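Local coordinates for glycerol dehydrogenase (Schizosaccharomyces pombe, PDB 1TA9), which oxidises glycerol to dihydroxyacetone with NAD+ at a zinc site, as part of glycerol assimilation in fission yeast, at residues R220-V223 with R224-I227; H315-H318 with N319-A323; H329-H333 with G334-A338; A359-M362 with A363-L367. One frame throughout, in Å; residues are numbered along the deposited sequence.

Interaction 1 (R220-V223 with R224-I227); sequences RAPV and RFLI
Val223 O receives Ile227 N at 3.1 Å, the i to i+4 bond of the opening turn of helix 223-245. One residue earlier, Pro222 O takes Phe225 N at 3.0 Å, an i to i+3 bond. A water also donates to Pro222 O (2.7 Å) and accepts weakly from Leu226 N, so this carbonyl of the helix start has two donors. Arg224 turns away from the turn and forms a salt bridge with Glu335, its extended chain lying beside Met332. On the apolar side Pro222 and Phe225 lie side by side and point the same way. With chi1 at -75°, the phenyl CG stands beside its own backbone N, which brings the ring back along the preceding turn, and Pro222 O lies near the ring plane at the edge. The same ring comes within about 4 Å of the side chain of Thr178, a probable NAD+-binding residue. Val223 and Ile227 touch more lightly, CG2 to CD1 at 4.2 Å, while Pro222 CD meets Phe225 CD2 at 3.6 Å.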
ATOM      1  N   ARG B 220     -42.164   8.813   5.516  1.00 14.01           N
ATOM      2  CA  ARG B 220     -43.489   8.278   5.189  1.00 14.33           C
ATOM      3  C   ARG B 220     -43.805   8.335   3.697  1.00 14.16           C
ATOM      4  O   ARG B 220     -44.751   7.704   3.229  1.00 14.28           O
ATOM      5  CB  ARG B 220     -44.578   9.043   5.954  1.00 15.06           C
ATOM      6  CG  ARG B 220     -44.661   8.723   7.437  1.00 16.48           C
ATOM      7  CD  ARG B 220     -45.650   9.658   8.134  1.00 17.58           C
ATOM      8  NE  ARG B 220     -45.810   9.339   9.552  1.00 19.00           N
ATOM      9  CZ  ARG B 220     -46.534   8.323  10.013  1.00 19.94           C
ATOM     10  NH1 ARG B 220     -47.172   7.520   9.169  1.00 20.26           N
ATOM     11  NH2 ARG B 220     -46.623   8.108  11.320  1.00 20.44           N
ATOM     12  N   ALA B 221     -43.020   9.093   2.945  1.00 13.84           N
ATOM     13  CA  ALA B 221     -43.255   9.214   1.510  1.00 13.51           C
ATOM     14  C   ALA B 221     -42.726   7.990   0.764  1.00 13.49           C
ATOM     15  O   ALA B 221     -41.831   7.297   1.248  1.00 13.33           O
ATOM     16  CB  ALA B 221     -42.580  10.470   0.983  1.00 13.80           C
ATOM     17  N   PRO B 222     -43.288   7.700  -0.423  1.00 13.30           N
ATOM     18  CA  PRO B 222     -42.838   6.547  -1.213  1.00 13.14           C
ATOM     19  C   PRO B 222     -41.335   6.646  -1.459  1.00 12.54           C
ATOM     20  O   PRO B 222     -40.832   7.710  -1.816  1.00 12.58           O
ATOM     21  CB  PRO B 222     -43.641   6.682  -2.500  1.00 13.02           C
ATOM     22  CG  PRO B 222     -44.926   7.292  -2.017  1.00 13.70           C
ATOM     23  CD  PRO B 222     -44.436   8.362  -1.068  1.00 13.53           C
ATOM     24  N   VAL B 223     -40.622   5.540  -1.286  1.00 12.19           N
ATOM     25  CA  VAL B 223     -39.173   5.547  -1.461  1.00 11.64           C
ATOM     26  C   VAL B 223     -38.704   5.967  -2.862  1.00 11.74           C
ATOM     27  O   VAL B 223     -37.543   6.339  -3.047  1.00 11.53           O
ATOM     28  CB  VAL B 223     -38.571   4.170  -1.075  1.00 11.72           C
ATOM     29  CG1 VAL B 223     -38.996   3.109  -2.071  1.00 11.35           C
ATOM     30  CG2 VAL B 223     -37.050   4.275  -0.968  1.00 11.34           C
ATOM     31  N   ARG B 224     -39.594   5.928  -3.851  1.00 11.42           N
ATOM     32  CA  ARG B 224     -39.204   6.355  -5.193  1.00 11.32           C
ATOM     33  C   ARG B 224     -38.736   7.819  -5.124  1.00 11.38           C
ATOM     34  O   ARG B 224     -37.819   8.222  -5.837  1.00 11.15           O
ATOM     35  CB  ARG B 224     -40.379   6.229  -6.171  1.00 11.27           C
ATOM     36  CG  ARG B 224     -40.038   6.663  -7.588  1.00 11.27           C
ATOM     37  CD  ARG B 224     -41.264   6.770  -8.498  1.00 11.59           C
ATOM     38  NE  ARG B 224     -40.887   7.285  -9.816  1.00 11.72           N
ATOM     39  CZ  ARG B 224     -41.743   7.703 -10.742  1.00 11.72           C
ATOM     40  NH1 ARG B 224     -43.051   7.675 -10.510  1.00 11.74           N
ATOM     41  NH2 ARG B 224     -41.289   8.155 -11.903  1.00 11.63           N
ATOM     42  N   PHE B 225     -39.360   8.608  -4.253  1.00 11.68           N
ATOM     43  CA  PHE B 225     -38.992  10.017  -4.101  1.00 12.11           C
ATOM     44  C   PHE B 225     -37.561  10.195  -3.587  1.00 11.85           C
ATOM     45  O   PHE B 225     -36.801  11.018  -4.104  1.00 11.43           O
ATOM     46  CB  PHE B 225     -39.963  10.721  -3.147  1.00 13.39           C
ATOM     47  CG  PHE B 225     -41.307  11.008  -3.751  1.00 14.57           C
ATOM     48  CD1 PHE B 225     -41.473  12.077  -4.630  1.00 15.35           C
ATOM     49  CD2 PHE B 225     -42.401  10.202  -3.460  1.00 15.16           C
ATOM     50  CE1 PHE B 225     -42.715  12.340  -5.211  1.00 15.67           C
ATOM     51  CE2 PHE B 225     -43.650  10.453  -4.037  1.00 15.63           C
ATOM     52  CZ  PHE B 225     -43.805  11.523  -4.913  1.00 15.69           C
ATOM     53  N   LEU B 226     -37.202   9.432  -2.559  1.00 11.60           N
ATOM     54  CA  LEU B 226     -35.857   9.512  -1.991  1.00 11.36           C
ATOM     55  C   LEU B 226     -34.830   9.123  -3.045  1.00 11.05           C
ATOM     56  O   LEU B 226     -33.783   9.759  -3.168  1.00 10.98           O
ATOM     57  CB  LEU B 226     -35.721   8.573  -0.783  1.00 11.53           C
ATOM     58  CG  LEU B 226     -34.330   8.532  -0.129  1.00 11.62           C
ATOM     59  CD1 LEU B 226     -34.070   9.852   0.586  1.00 11.95           C
ATOM     60  CD2 LEU B 226     -34.242   7.378   0.861  1.00 11.80           C
ATOM     61  N   ILE B 227     -35.136   8.071  -3.798  1.00 10.76           N
ATOM     62  CA  ILE B 227     -34.241   7.588  -4.836  1.00 10.46           C
ATOM     63  C   ILE B 227     -34.032   8.653  -5.907  1.00 10.38           C
ATOM     64  O   ILE B 227     -32.929   8.810  -6.425  1.00 10.00           O
ATOM     65  CB  ILE B 227     -34.782   6.284  -5.458  1.00 10.55           C
ATOM     66  CG1 ILE B 227     -34.709   5.170  -4.410  1.00 10.61           C
ATOM     67  CG2 ILE B 227     -33.972   5.911  -6.697  1.00 10.49           C
ATOM     68  CD1 ILE B 227     -35.402   3.877  -4.794  1.00 11.16           C
TER
HETATM   69  O   HOH W   1     -39.030   8.920  -0.194  1.00 17.95           O

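Interaction 2 (H315-H318 with N319-A323); sequences HAIH and NGMTA. With ZN (zinc ion), chain I.
The zinc site borders this turn of helix 313-322, where the ring of His318 is held by the next residue, Asn319. His315, on the same face, binds zinc through NE2 at 2.2 Å, together with Asp232 and His333, while its ND1 is hydrogen-bonded to Glu239. His318 ND1 donates to Asn319 OD1 at 2.9 Å. The oxygen lies within 1° of the imidazole plane, but the donor stands 44° out of the amide's carbonyl plane, and the ring and amide planes are 76° apart. The other end of the amide, ND2, is held by Glu396. Over one face of the imidazole, offset toward the rim, lies the Thr322 methyl CG2. The helix belongs to the all-helical C-terminal domain of the iron-containing alcohol dehydrogenase fold, and ordinary i to i+4 bonds such as Met321 N to Ile317 O (2.9 Å) run through it. Replacing His318 by a leucine would probably leave Asn319 OD1 without its ring donor and remove the edge-to-face neighbour of the zinc ligand His333. Met321 is bent at chi3, and its CE is modelled unusually close to Ile317 CG2, at 3.4 Å, so the exact methyl position is doubtful. Thr322 OG1 turns toward the backbone instead and donates to Asn319 O at 2.7 Å.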
ATOM      1  N   HIS B 315     -27.266  18.108 -16.072  1.00 14.74           N
ATOM      2  CA  HIS B 315     -28.549  18.805 -16.046  1.00 15.16           C
ATOM      3  C   HIS B 315     -28.975  19.353 -17.399  1.00 15.23           C
ATOM      4  O   HIS B 315     -30.166  19.411 -17.701  1.00 15.15           O
ATOM      5  CB  HIS B 315     -28.532  19.908 -14.989  1.00 15.16           C
ATOM      6  CG  HIS B 315     -28.873  19.406 -13.621  1.00 15.69           C
ATOM      7  ND1 HIS B 315     -28.053  18.547 -12.922  1.00 15.62           N
ATOM      8  CD2 HIS B 315     -29.986  19.563 -12.868  1.00 15.58           C
ATOM      9  CE1 HIS B 315     -28.647  18.192 -11.797  1.00 15.94           C
ATOM     10  NE2 HIS B 315     -29.822  18.794 -11.742  1.00 15.98           N
ATOM     11  N   ALA B 316     -28.010  19.747 -18.219  1.00 15.48           N
ATOM     12  CA  ALA B 316     -28.333  20.250 -19.549  1.00 15.72           C
ATOM     13  C   ALA B 316     -28.975  19.102 -20.331  1.00 16.09           C
ATOM     14  O   ALA B 316     -29.934  19.296 -21.084  1.00 15.70           O
ATOM     15  CB  ALA B 316     -27.068  20.732 -20.246  1.00 15.59           C
ATOM     16  N   ILE B 317     -28.442  17.898 -20.139  1.00 16.56           N
ATOM     17  CA  ILE B 317     -28.964  16.715 -20.811  1.00 17.28           C
ATOM     18  C   ILE B 317     -30.358  16.398 -20.279  1.00 17.66           C
ATOM     19  O   ILE B 317     -31.241  15.991 -21.037  1.00 17.58           O
ATOM     20  CB  ILE B 317     -28.022  15.512 -20.608  1.00 17.70           C
ATOM     21  CG1 ILE B 317     -26.682  15.813 -21.282  1.00 18.10           C
ATOM     22  CG2 ILE B 317     -28.642  14.248 -21.193  1.00 17.69           C
ATOM     23  CD1 ILE B 317     -25.583  14.849 -20.937  1.00 18.64           C
ATOM     24  N   HIS B 318     -30.553  16.591 -18.977  1.00 18.07           N
ATOM     25  CA  HIS B 318     -31.858  16.360 -18.367  1.00 18.81           C
ATOM     26  C   HIS B 318     -32.885  17.273 -19.037  1.00 19.19           C
ATOM     27  O   HIS B 318     -33.993  16.842 -19.359  1.00 19.29           O
ATOM     28  CB  HIS B 318     -31.805  16.644 -16.862  1.00 19.01           C
ATOM     29  CG  HIS B 318     -33.130  17.020 -16.267  1.00 19.58           C
ATOM     30  ND1 HIS B 318     -33.687  18.271 -16.423  1.00 19.92           N
ATOM     31  CD2 HIS B 318     -34.011  16.308 -15.522  1.00 19.88           C
ATOM     32  CE1 HIS B 318     -34.851  18.316 -15.800  1.00 19.93           C
ATOM     33  NE2 HIS B 318     -35.071  17.138 -15.244  1.00 20.03           N
ATOM     34  N   ASN B 319     -32.505  18.530 -19.254  1.00 19.61           N
ATOM     35  CA  ASN B 319     -33.402  19.493 -19.887  1.00 20.26           C
ATOM     36  C   ASN B 319     -33.672  19.127 -21.344  1.00 20.83           C
ATOM     37  O   ASN B 319     -34.783  19.311 -21.840  1.00 20.64           O
ATOM     38  CB  ASN B 319     -32.818  20.906 -19.802  1.00 20.24           C
ATOM     39  CG  ASN B 319     -32.692  21.397 -18.373  1.00 20.37           C
ATOM     40  OD1 ASN B 319     -33.437  20.969 -17.493  1.00 20.45           O
ATOM     41  ND2 ASN B 319     -31.761  22.312 -18.140  1.00 20.16           N
ATOM     42  N   GLY B 320     -32.656  18.607 -22.025  1.00 21.45           N
ATOM     43  CA  GLY B 320     -32.836  18.216 -23.413  1.00 22.56           C
ATOM     44  C   GLY B 320     -33.784  17.034 -23.533  1.00 23.46           C
ATOM     45  O   GLY B 320     -34.611  16.980 -24.444  1.00 23.23           O
ATOM     46  N   MET B 321     -33.661  16.086 -22.604  1.00 24.52           N
ATOM     47  CA  MET B 321     -34.497  14.884 -22.586  1.00 25.76           C
ATOM     48  C   MET B 321     -35.981  15.199 -22.487  1.00 26.05           C
ATOM     49  O   MET B 321     -36.810  14.528 -23.101  1.00 25.99           O
ATOM     50  CB  MET B 321     -34.127  13.991 -21.400  1.00 26.75           C
ATOM     51  CG  MET B 321     -32.790  13.288 -21.497  1.00 28.29           C
ATOM     52  SD  MET B 321     -32.479  12.326 -19.990  1.00 30.02           S
ATOM     53  CE  MET B 321     -31.216  13.310 -19.205  1.00 29.73           C
ATOM     54  N   THR B 322     -36.318  16.208 -21.694  1.00 26.39           N
ATOM     55  CA  THR B 322     -37.711  16.583 -21.514  1.00 26.87           C
ATOM     56  C   THR B 322     -38.351  16.905 -22.857  1.00 26.81           C
ATOM     57  O   THR B 322     -39.563  16.781 -23.021  1.00 27.17           O
ATOM     58  CB  THR B 322     -37.842  17.803 -20.590  1.00 27.04           C
ATOM     59  OG1 THR B 322     -37.360  18.970 -21.267  1.00 28.08           O
ATOM     60  CG2 THR B 322     -37.029  17.592 -19.317  1.00 27.40           C
ATOM     61  N   ALA B 323     -37.526  17.310 -23.820  1.00 26.51           N
ATOM     62  CA  ALA B 323     -38.014  17.650 -25.152  1.00 25.92           C
ATOM     63  C   ALA B 323     -38.495  16.416 -25.910  1.00 25.53           C
ATOM     64  O   ALA B 323     -39.137  16.536 -26.950  1.00 25.60           O
ATOM     65  CB  ALA B 323     -36.924  18.355 -25.945  1.00 25.92           C
TER
HETATM   66 ZN    ZN I1501     -31.272  18.705 -10.095  1.00 34.17          ZN

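Interaction 3 (H329-H333 with G334-A338); sequences HRLMH and GEKVA. With ZN (zinc ion), chain I.
Val337 lays its CG2 methyl over one face of the His333 ring, a CH-pi contact 3.6 Å from the centroid and 24° off the ring normal. The imidazole, with CG anti to the backbone N (chi1 -179°), is placed where NE2 binds zinc at 2.2 Å beside His315 and Asp232. The methyl is offset toward the ring rim and lies 3.4 Å from His333 NE2, so it flanks the metal-binding nitrogen. Glu335 and Met332 are set against each other differently: the carboxylate swings back past the helix start, and OE1 meets Met332 N at 2.7 Å in an almost straight bond (176°), approached from above the carboxylate plane. This is the side-chain-to-N-cap half of a capping box, with Met332 as N-cap and Glu335 three residues on. An alanine in place of Glu335 would probably leave Met332 N without this acceptor and Arg224 without its salt-bridge partner. Lys336 crosses Leu331, its CG 3.8 Å from Leu331 CB, then bends at chi3 so that NZ comes near a water donating to Leu331 O, though the distance from NZ to that water is suspiciously short. Routine helix bonds follow, including Val337 N to His333 O at 2.9 Å. The turn opens helix 333-347, with Met332 facing helix 223-245 at Phe225 and Ser228, and Lys336 and Val337 facing helix 313-322.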
ATOM      1  N   HIS B 329     -42.584  12.288 -19.404  1.00 18.73           N
ATOM      2  CA  HIS B 329     -43.235  13.148 -18.418  1.00 18.07           C
ATOM      3  C   HIS B 329     -43.522  12.397 -17.116  1.00 17.16           C
ATOM      4  O   HIS B 329     -43.858  13.000 -16.099  1.00 17.33           O
ATOM      5  CB  HIS B 329     -44.551  13.719 -18.975  1.00 18.72           C
ATOM      6  CG  HIS B 329     -45.712  12.770 -18.904  1.00 19.17           C
ATOM      7  ND1 HIS B 329     -45.941  11.795 -19.851  1.00 19.80           N
ATOM      8  CD2 HIS B 329     -46.707  12.651 -17.993  1.00 19.50           C
ATOM      9  CE1 HIS B 329     -47.028  11.115 -19.527  1.00 19.49           C
ATOM     10  NE2 HIS B 329     -47.512  11.614 -18.404  1.00 19.59           N
ATOM     11  N   ARG B 330     -43.390  11.078 -17.158  1.00 15.97           N
ATOM     12  CA  ARG B 330     -43.639  10.239 -15.992  1.00 15.25           C
ATOM     13  C   ARG B 330     -42.382  10.051 -15.151  1.00 14.77           C
ATOM     14  O   ARG B 330     -42.444   9.540 -14.035  1.00 14.67           O
ATOM     15  CB  ARG B 330     -44.175   8.882 -16.447  1.00 14.67           C
ATOM     16  CG  ARG B 330     -45.533   8.984 -17.132  1.00 14.72           C
ATOM     17  CD  ARG B 330     -45.772   7.834 -18.097  1.00 14.34           C
ATOM     18  NE  ARG B 330     -45.594   6.530 -17.467  1.00 13.99           N
ATOM     19  CZ  ARG B 330     -45.645   5.377 -18.127  1.00 14.35           C
ATOM     20  NH1 ARG B 330     -45.872   5.373 -19.437  1.00 14.03           N
ATOM     21  NH2 ARG B 330     -45.449   4.231 -17.484  1.00 13.86           N
ATOM     22  N   LEU B 331     -41.244  10.474 -15.690  1.00 14.57           N
ATOM     23  CA  LEU B 331     -39.971  10.356 -14.982  1.00 14.66           C
ATOM     24  C   LEU B 331     -39.789  11.497 -13.989  1.00 14.71           C
ATOM     25  O   LEU B 331     -40.166  12.635 -14.263  1.00 14.81           O
ATOM     26  CB  LEU B 331     -38.807  10.374 -15.979  1.00 14.33           C
ATOM     27  CG  LEU B 331     -38.625   9.151 -16.880  1.00 14.42           C
ATOM     28  CD1 LEU B 331     -37.721   9.511 -18.052  1.00 14.32           C
ATOM     29  CD2 LEU B 331     -38.028   7.996 -16.076  1.00 14.13           C
ATOM     30  N   MET B 332     -39.222  11.189 -12.829  1.00 14.77           N
ATOM     31  CA  MET B 332     -38.966  12.217 -11.827  1.00 15.09           C
ATOM     32  C   MET B 332     -37.653  12.891 -12.199  1.00 15.19           C
ATOM     33  O   MET B 332     -36.839  12.323 -12.929  1.00 15.09           O
ATOM     34  CB  MET B 332     -38.839  11.609 -10.429  1.00 15.40           C
ATOM     35  CG  MET B 332     -40.137  11.080  -9.844  1.00 15.37           C
ATOM     36  SD  MET B 332     -39.917  10.610  -8.131  1.00 15.70           S
ATOM     37  CE  MET B 332     -41.606  10.113  -7.680  1.00 15.67           C
ATOM     38  N   HIS B 333     -37.446  14.095 -11.682  1.00 15.32           N
ATOM     39  CA  HIS B 333     -36.238  14.856 -11.963  1.00 15.44           C
ATOM     40  C   HIS B 333     -34.943  14.065 -11.780  1.00 15.02           C
ATOM     41  O   HIS B 333     -34.106  14.014 -12.684  1.00 14.84           O
ATOM     42  CB  HIS B 333     -36.186  16.095 -11.077  1.00 16.49           C
ATOM     43  CG  HIS B 333     -34.981  16.946 -11.315  1.00 17.30           C
ATOM     44  ND1 HIS B 333     -34.775  17.624 -12.498  1.00 17.94           N
ATOM     45  CD2 HIS B 333     -33.901  17.200 -10.541  1.00 17.58           C
ATOM     46  CE1 HIS B 333     -33.619  18.259 -12.443  1.00 18.20           C
ATOM     47  NE2 HIS B 333     -33.068  18.017 -11.266  1.00 17.90           N
ATOM     48  N   GLY B 334     -34.778  13.464 -10.605  1.00 14.56           N
ATOM     49  CA  GLY B 334     -33.577  12.698 -10.321  1.00 14.31           C
ATOM     50  C   GLY B 334     -33.366  11.476 -11.197  1.00 14.21           C
ATOM     51  O   GLY B 334     -32.227  11.069 -11.442  1.00 14.37           O
ATOM     52  N   GLU B 335     -34.452  10.870 -11.659  1.00 13.78           N
ATOM     53  CA  GLU B 335     -34.350   9.693 -12.510  1.00 13.61           C
ATOM     54  C   GLU B 335     -33.721  10.104 -13.834  1.00 13.53           C
ATOM     55  O   GLU B 335     -32.907   9.377 -14.400  1.00 13.66           O
ATOM     56  CB  GLU B 335     -35.742   9.075 -12.706  1.00 13.41           C
ATOM     57  CG  GLU B 335     -36.420   8.816 -11.357  1.00 13.71           C
ATOM     58  CD  GLU B 335     -37.835   8.270 -11.458  1.00 13.71           C
ATOM     59  OE1 GLU B 335     -38.540   8.603 -12.432  1.00 13.11           O
ATOM     60  OE2 GLU B 335     -38.244   7.530 -10.538  1.00 13.48           O
ATOM     61  N   LYS B 336     -34.086  11.284 -14.316  1.00 13.31           N
ATOM     62  CA  LYS B 336     -33.530  11.790 -15.561  1.00 13.46           C
ATOM     63  C   LYS B 336     -32.097  12.279 -15.340  1.00 13.33           C
ATOM     64  O   LYS B 336     -31.217  12.029 -16.161  1.00 13.41           O
ATOM     65  CB  LYS B 336     -34.402  12.929 -16.107  1.00 14.04           C
ATOM     66  CG  LYS B 336     -35.752  12.459 -16.653  1.00 14.64           C
ATOM     67  CD  LYS B 336     -36.626  13.622 -17.123  1.00 15.70           C
ATOM     68  CE  LYS B 336     -37.084  14.492 -15.961  1.00 16.20           C
ATOM     69  NZ  LYS B 336     -38.014  15.575 -16.400  1.00 17.19           N
ATOM     70  N   VAL B 337     -31.863  12.965 -14.225  1.00 13.03           N
ATOM     71  CA  VAL B 337     -30.529  13.485 -13.924  1.00 13.01           C
ATOM     72  C   VAL B 337     -29.492  12.373 -13.794  1.00 12.65           C
ATOM     73  O   VAL B 337     -28.347  12.528 -14.223  1.00 12.70           O
ATOM     74  CB  VAL B 337     -30.528  14.323 -12.621  1.00 12.89           C
ATOM     75  CG1 VAL B 337     -29.089  14.603 -12.180  1.00 13.06           C
ATOM     76  CG2 VAL B 337     -31.250  15.641 -12.853  1.00 13.15           C
ATOM     77  N   ALA B 338     -29.889  11.258 -13.192  1.00 12.38           N
ATOM     78  CA  ALA B 338     -28.976  10.135 -13.029  1.00 12.12           C
ATOM     79  C   ALA B 338     -28.513   9.656 -14.405  1.00 11.91           C
ATOM     80  O   ALA B 338     -27.316   9.459 -14.628  1.00 11.65           O
ATOM     81  CB  ALA B 338     -29.660   9.007 -12.273  1.00 12.16           C
TER
HETATM   82 ZN    ZN I1501     -31.272  18.705 -10.095  1.00 34.17          ZN
HETATM   83  O   HOH W   2     -40.129  14.180 -16.529  1.00 33.36           O

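Interaction 4 (A359-M362 with A363-L367); sequences ASFM and AKCHL
Phe361 and Cys365 form the close-packed side of this helix end: SG lies over one face of the ring, 4.2 Å from the centroid and 26° off the normal, a sulfur-aromatic contact in which CE2 is the nearest ring atom at 3.8 Å. The phenyl CG is anti to the backbone N (chi1 -175°) and the sulfur beside its own N, which brings the two together one turn apart; helix 258-284 covers both through Ala275. Met362 and Leu367 make a second buried patch, CB to CB at 4.1 Å, their chains crossing at an angle and facing Ala338 of helix 333-347. The Lys364 side is looser. Lys364 is exposed, its extended chain passing Trp430 after CG has come 3.1 Å from Ser360 O, and the Ser360 hydroxyl is occupied by backbone carbonyls of the preceding turn, at Asn356 and Asn357. Lys364 N keeps its regular bond to the same Ser360 O at 3.0 Å. His366, on the partly exposed side, points away from the turn and is held at ND1 by Glu432. Its positive phi (73°) ends the helical run, and Leu367 N reaches back to Met362 O at 3.0 Å while His366 N bonds Ala363 O at 3.0 Å: the paired bonds of a Schellman motif ending helix 352-364.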
ATOM      1  N   ALA B 359     -22.537   3.400 -12.726  1.00 10.47           N
ATOM      2  CA  ALA B 359     -23.760   2.776 -13.218  1.00 10.51           C
ATOM      3  C   ALA B 359     -24.231   1.667 -12.273  1.00 10.60           C
ATOM      4  O   ALA B 359     -25.432   1.520 -12.030  1.00 10.41           O
ATOM      5  CB  ALA B 359     -23.531   2.212 -14.615  1.00 10.20           C
ATOM      6  N   SER B 360     -23.293   0.885 -11.742  1.00 10.62           N
ATOM      7  CA  SER B 360     -23.658  -0.195 -10.827  1.00 11.05           C
ATOM      8  C   SER B 360     -24.271   0.371  -9.549  1.00 11.01           C
ATOM      9  O   SER B 360     -25.225  -0.194  -9.007  1.00 10.80           O
ATOM     10  CB  SER B 360     -22.437  -1.059 -10.484  1.00 11.34           C
ATOM     11  OG  SER B 360     -21.387  -0.278  -9.951  1.00 12.49           O
ATOM     12  N   PHE B 361     -23.717   1.483  -9.070  1.00 10.92           N
ATOM     13  CA  PHE B 361     -24.229   2.131  -7.869  1.00 10.87           C
ATOM     14  C   PHE B 361     -25.658   2.605  -8.119  1.00 10.59           C
ATOM     15  O   PHE B 361     -26.542   2.410  -7.282  1.00 10.27           O
ATOM     16  CB  PHE B 361     -23.366   3.342  -7.491  1.00 11.52           C
ATOM     17  CG  PHE B 361     -23.777   3.990  -6.191  1.00 12.27           C
ATOM     18  CD1 PHE B 361     -23.415   3.423  -4.972  1.00 12.50           C
ATOM     19  CD2 PHE B 361     -24.553   5.148  -6.186  1.00 12.47           C
ATOM     20  CE1 PHE B 361     -23.823   4.002  -3.761  1.00 12.78           C
ATOM     21  CE2 PHE B 361     -24.965   5.731  -4.983  1.00 12.62           C
ATOM     22  CZ  PHE B 361     -24.598   5.156  -3.771  1.00 12.37           C
ATOM     23  N   MET B 362     -25.877   3.242  -9.266  1.00 10.08           N
ATOM     24  CA  MET B 362     -27.208   3.726  -9.615  1.00 10.04           C
ATOM     25  C   MET B 362     -28.187   2.560  -9.700  1.00 10.09           C
ATOM     26  O   MET B 362     -29.322   2.653  -9.227  1.00  9.65           O
ATOM     27  CB  MET B 362     -27.179   4.481 -10.946  1.00  9.83           C
ATOM     28  CG  MET B 362     -26.467   5.826 -10.881  1.00  9.93           C
ATOM     29  SD  MET B 362     -26.431   6.644 -12.492  1.00 10.43           S
ATOM     30  CE  MET B 362     -25.633   8.231 -12.065  1.00 10.31           C
ATOM     31  N   ALA B 363     -27.741   1.460 -10.298  1.00 10.14           N
ATOM     32  CA  ALA B 363     -28.583   0.278 -10.429  1.00 10.76           C
ATOM     33  C   ALA B 363     -28.980  -0.259  -9.054  1.00 11.23           C
ATOM     34  O   ALA B 363     -30.125  -0.647  -8.847  1.00 10.96           O
ATOM     35  CB  ALA B 363     -27.856  -0.798 -11.224  1.00 10.71           C
ATOM     36  N   LYS B 364     -28.037  -0.287  -8.116  1.00 11.76           N
ATOM     37  CA  LYS B 364     -28.334  -0.788  -6.773  1.00 12.50           C
ATOM     38  C   LYS B 364     -29.362   0.090  -6.066  1.00 12.25           C
ATOM     39  O   LYS B 364     -30.118  -0.386  -5.219  1.00 12.05           O
ATOM     40  CB  LYS B 364     -27.054  -0.864  -5.933  1.00 13.60           C
ATOM     41  CG  LYS B 364     -25.999  -1.791  -6.521  1.00 15.53           C
ATOM     42  CD  LYS B 364     -24.731  -1.822  -5.672  1.00 16.93           C
ATOM     43  CE  LYS B 364     -23.683  -2.723  -6.313  1.00 18.00           C
ATOM     44  NZ  LYS B 364     -22.438  -2.807  -5.491  1.00 19.09           N
ATOM     45  N   CYS B 365     -29.384   1.373  -6.418  1.00 12.00           N
ATOM     46  CA  CYS B 365     -30.315   2.329  -5.830  1.00 12.03           C
ATOM     47  C   CYS B 365     -31.658   2.326  -6.552  1.00 12.06           C
ATOM     48  O   CYS B 365     -32.567   3.068  -6.181  1.00 11.92           O
ATOM     49  CB  CYS B 365     -29.725   3.744  -5.873  1.00 12.18           C
ATOM     50  SG  CYS B 365     -28.306   3.994  -4.783  1.00 12.87           S
ATOM     51  N   HIS B 366     -31.766   1.503  -7.589  1.00 12.09           N
ATOM     52  CA  HIS B 366     -32.988   1.379  -8.383  1.00 12.52           C
ATOM     53  C   HIS B 366     -33.248   2.576  -9.295  1.00 12.25           C
ATOM     54  O   HIS B 366     -34.395   2.976  -9.505  1.00 12.15           O
ATOM     55  CB  HIS B 366     -34.204   1.156  -7.477  1.00 13.38           C
ATOM     56  CG  HIS B 366     -35.339   0.449  -8.158  1.00 14.74           C
ATOM     57  ND1 HIS B 366     -35.314  -0.901  -8.438  1.00 15.69           N
ATOM     58  CD2 HIS B 366     -36.528   0.905  -8.623  1.00 15.25           C
ATOM     59  CE1 HIS B 366     -36.440  -1.247  -9.042  1.00 15.37           C
ATOM     60  NE2 HIS B 366     -37.192  -0.169  -9.165  1.00 15.47           N
ATOM     61  N   LEU B 367     -32.175   3.151  -9.828  1.00 11.82           N
ATOM     62  CA  LEU B 367     -32.277   4.268 -10.754  1.00 11.73           C
ATOM     63  C   LEU B 367     -32.139   3.684 -12.158  1.00 11.75           C
ATOM     64  O   LEU B 367     -31.386   2.732 -12.367  1.00 11.68           O
ATOM     65  CB  LEU B 367     -31.152   5.280 -10.502  1.00 11.55           C
ATOM     66  CG  LEU B 367     -31.336   6.189  -9.281  1.00 11.37           C
ATOM     67  CD1 LEU B 367     -30.007   6.829  -8.890  1.00 11.25           C
ATOM     68  CD2 LEU B 367     -32.371   7.265  -9.611  1.00 11.13           C
TER

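The four contacts follow one another along the chain, all within the helical half of the subunit. Interaction 1 opens helix 223-245, interaction 2 lies on helix 313-322, interaction 3 starts helix 333-347 and interaction 4 ends helix 352-364. Interaction 3 is the hub: its centre lies about 10 Å from that of interaction 2, about 13 Å from interaction 1 and about 14 Å from interaction 4, and it touches all three. Interactions 2 and 3 each supply one histidine to the same zinc. Interactions 1 and 4 also meet, through Ile227 and the 365-367 segment, whereas interaction 2 touches neither. The zinc-binding turn of interaction 3 packs against a helix start and a helix end.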